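Local atomic coordinates of uncharacterized protein Q99UF4 (Staphylococcus aureus, PDB entry 3B2N), a protein that probably acts as a LuxR-family, DNA-binding response regulator, whose CheY-like receiver domain is expected to take up a phosphoryl signal that controls transcription. Residues A[40-45]-A[65-70]. Residues are numbered along the deposited sequence; the frame is centred on the assembly and turned at random.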
loop_
_atom_site.group_PDB
_atom_site.type_symbol
_atom_site.label_atom_id
_atom_site.label_comp_id
_atom_site.label_asym_id
_atom_site.label_seq_id
_atom_site.Cartn_x
_atom_site.Cartn_y
_atom_site.Cartn_z
ATOM N N ASP A 40 -0.403 13.250 0.603
ATOM C CA ASP A 40 1.052 13.147 0.476
ATOM C C ASP A 40 1.471 11.941 -0.379
ATOM O O ASP A 40 2.194 12.107 -1.364
ATOM C CB ASP A 40 1.689 13.075 1.876
ATOM C CG ASP A 40 3.195 13.268 1.841
ATOM O OD1 ASP A 40 3.654 13.904 0.882
ATOM O OD2 ASP A 40 3.923 12.773 2.755
ATOM N N ALA A 41 0.984 10.744 -0.016
ATOM C CA ALA A 41 1.224 9.523 -0.791
ATOM C C ALA A 41 0.878 9.711 -2.280
ATOM O O ALA A 41 1.664 9.356 -3.136
ATOM C CB ALA A 41 0.427 8.337 -0.215
ATOM N N MET A 42 -0.294 10.254 -2.581
ATOM C CA MET A 42 -0.729 10.409 -3.976
ATOM C C MET A 42 0.259 11.261 -4.762
ATOM O O MET A 42 0.586 10.923 -5.888
ATOM C CB MET A 42 -2.148 10.991 -4.054
ATOM C CG MET A 42 -2.883 10.889 -5.445
ATOM S SD MET A 42 -3.108 9.183 -6.073
ATOM C CE MET A 42 -2.043 9.194 -7.521
ATOM N N LYS A 43 0.755 12.343 -4.138
ATOM C CA LYS A 43 1.757 13.193 -4.751
ATOM C C LYS A 43 3.087 12.453 -4.939
ATOM O O LYS A 43 3.669 12.495 -6.014
ATOM C CB LYS A 43 1.967 14.515 -3.969
ATOM C CG LYS A 43 0.731 15.441 -3.749
ATOM C CD LYS A 43 -0.328 15.483 -4.885
ATOM C CE LYS A 43 0.166 16.074 -6.240
ATOM N NZ LYS A 43 0.013 17.571 -6.427
ATOM N N LEU A 44 3.559 11.770 -3.901
ATOM C CA LEU A 44 4.767 10.938 -4.000
ATOM C C LEU A 44 4.632 9.888 -5.117
ATOM O O LEU A 44 5.531 9.710 -5.925
ATOM C CB LEU A 44 5.064 10.262 -2.657
ATOM C CG LEU A 44 5.473 11.238 -1.560
ATOM C CD1 LEU A 44 5.196 10.680 -0.183
ATOM C CD2 LEU A 44 6.935 11.592 -1.722
ATOM N N ILE A 45 3.502 9.205 -5.154
ATOM C CA ILE A 45 3.234 8.217 -6.199
ATOM C C ILE A 45 3.368 8.807 -7.617
ATOM O O ILE A 45 4.041 8.233 -8.472
ATOM C CB ILE A 45 1.845 7.552 -5.959
ATOM C CG1 ILE A 45 1.876 6.688 -4.689
ATOM C CG2 ILE A 45 1.363 6.704 -7.153
ATOM C CD1 ILE A 45 0.472 6.339 -4.161
ATOM N N LEU A 65 -8.268 3.953 0.141
ATOM C CA LEU A 65 -9.274 3.638 -0.863
ATOM C C LEU A 65 -9.467 4.764 -1.884
ATOM O O LEU A 65 -9.627 4.490 -3.072
ATOM C CB LEU A 65 -10.610 3.265 -0.192
ATOM C CG LEU A 65 -10.721 1.986 0.688
ATOM C CD1 LEU A 65 -12.059 1.962 1.512
ATOM C CD2 LEU A 65 -10.551 0.684 -0.144
ATOM N N GLU A 66 -9.485 6.016 -1.434
ATOM C CA GLU A 66 -9.439 7.163 -2.357
ATOM C C GLU A 66 -8.134 7.225 -3.195
ATOM O O GLU A 66 -8.152 7.579 -4.358
ATOM C CB GLU A 66 -9.619 8.459 -1.579
ATOM C CG GLU A 66 -10.982 8.554 -0.933
ATOM C CD GLU A 66 -11.094 9.674 0.072
ATOM O OE1 GLU A 66 -10.165 9.925 0.889
ATOM O OE2 GLU A 66 -12.164 10.315 0.055
ATOM N N VAL A 67 -7.000 6.911 -2.586
ATOM C CA VAL A 67 -5.741 6.845 -3.337
ATOM C C VAL A 67 -5.837 5.712 -4.398
ATOM O O VAL A 67 -5.512 5.919 -5.552
ATOM C CB VAL A 67 -4.531 6.613 -2.407
ATOM C CG1 VAL A 67 -3.225 6.367 -3.213
ATOM C CG2 VAL A 67 -4.337 7.822 -1.438
ATOM N N LEU A 68 -6.284 4.521 -3.996
ATOM C CA LEU A 68 -6.483 3.417 -4.945
ATOM C C LEU A 68 -7.404 3.858 -6.079
ATOM O O LEU A 68 -7.079 3.670 -7.261
ATOM C CB LEU A 68 -7.066 2.183 -4.219
ATOM C CG LEU A 68 -7.750 1.094 -5.081
ATOM C CD1 LEU A 68 -6.719 0.412 -5.986
ATOM C CD2 LEU A 68 -8.377 0.063 -4.176
ATOM N N ALA A 69 -8.534 4.473 -5.737
ATOM C CA ALA A 69 -9.458 4.917 -6.779
ATOM C C ALA A 69 -8.782 5.859 -7.764
ATOM O O ALA A 69 -9.016 5.761 -8.972
ATOM C CB ALA A 69 -10.741 5.552 -6.196
ATOM N N GLU A 70 -7.929 6.763 -7.261
ATOM C CA GLU A 70 -7.328 7.751 -8.167
ATOM C C GLU A 70 -6.281 7.123 -9.069
ATOM O O GLU A 70 -6.172 7.485 -10.241
ATOM C CB GLU A 70 -6.712 8.935 -7.409
ATOM C CG GLU A 70 -6.470 10.131 -8.304
ATOM C CD GLU A 70 -5.915 11.309 -7.548
ATOM O OE1 GLU A 70 -6.321 11.517 -6.377
ATOM O OE2 GLU A 70 -5.073 12.039 -8.124
#
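Met42 of helix 38-48 lays its thioether over the flat side of the Glu70 carboxylate on helix 64-73. SD stands almost squarely above Glu70 CD at 3.8 Å and equally far from OE1 and OE2, 4.0 Å each; Met42 CG, 3.6 Å from either oxygen, lies over the same face. With CG anti to the backbone N (chi1 -166°), Met42 reaches toward helix 64-73, and the turn at chi2 (60°) sets SD over Glu70 CD. Glu70, extended beyond CG, crosses toward Met42 from the other helix and runs beneath the sulfur, its CB 3.9 Å from Met42 SD at the root and its carboxylate at the end. Nearer the sheet, Val67 CG1 meets Met42 SD at 4.0 Å and the tip of Ile45, CD1, at 3.8 Å; Ile45 also packs on Ile7 of strand 4-9. The segment axes run roughly parallel, 10.3 Å apart at a 29° angle, as neighbouring helices on one face of the parallel sheet in the doubly wound (beta/alpha)5 receiver fold. Outside the pair, Glu70 OE2 forms a salt bridge with Lys74. The contact is therefore probably held mainly by dispersion: an apolar inner layer gives way outward to a carboxylate whose flat side rests on methionine while its charge is probably balanced in part by Lys74.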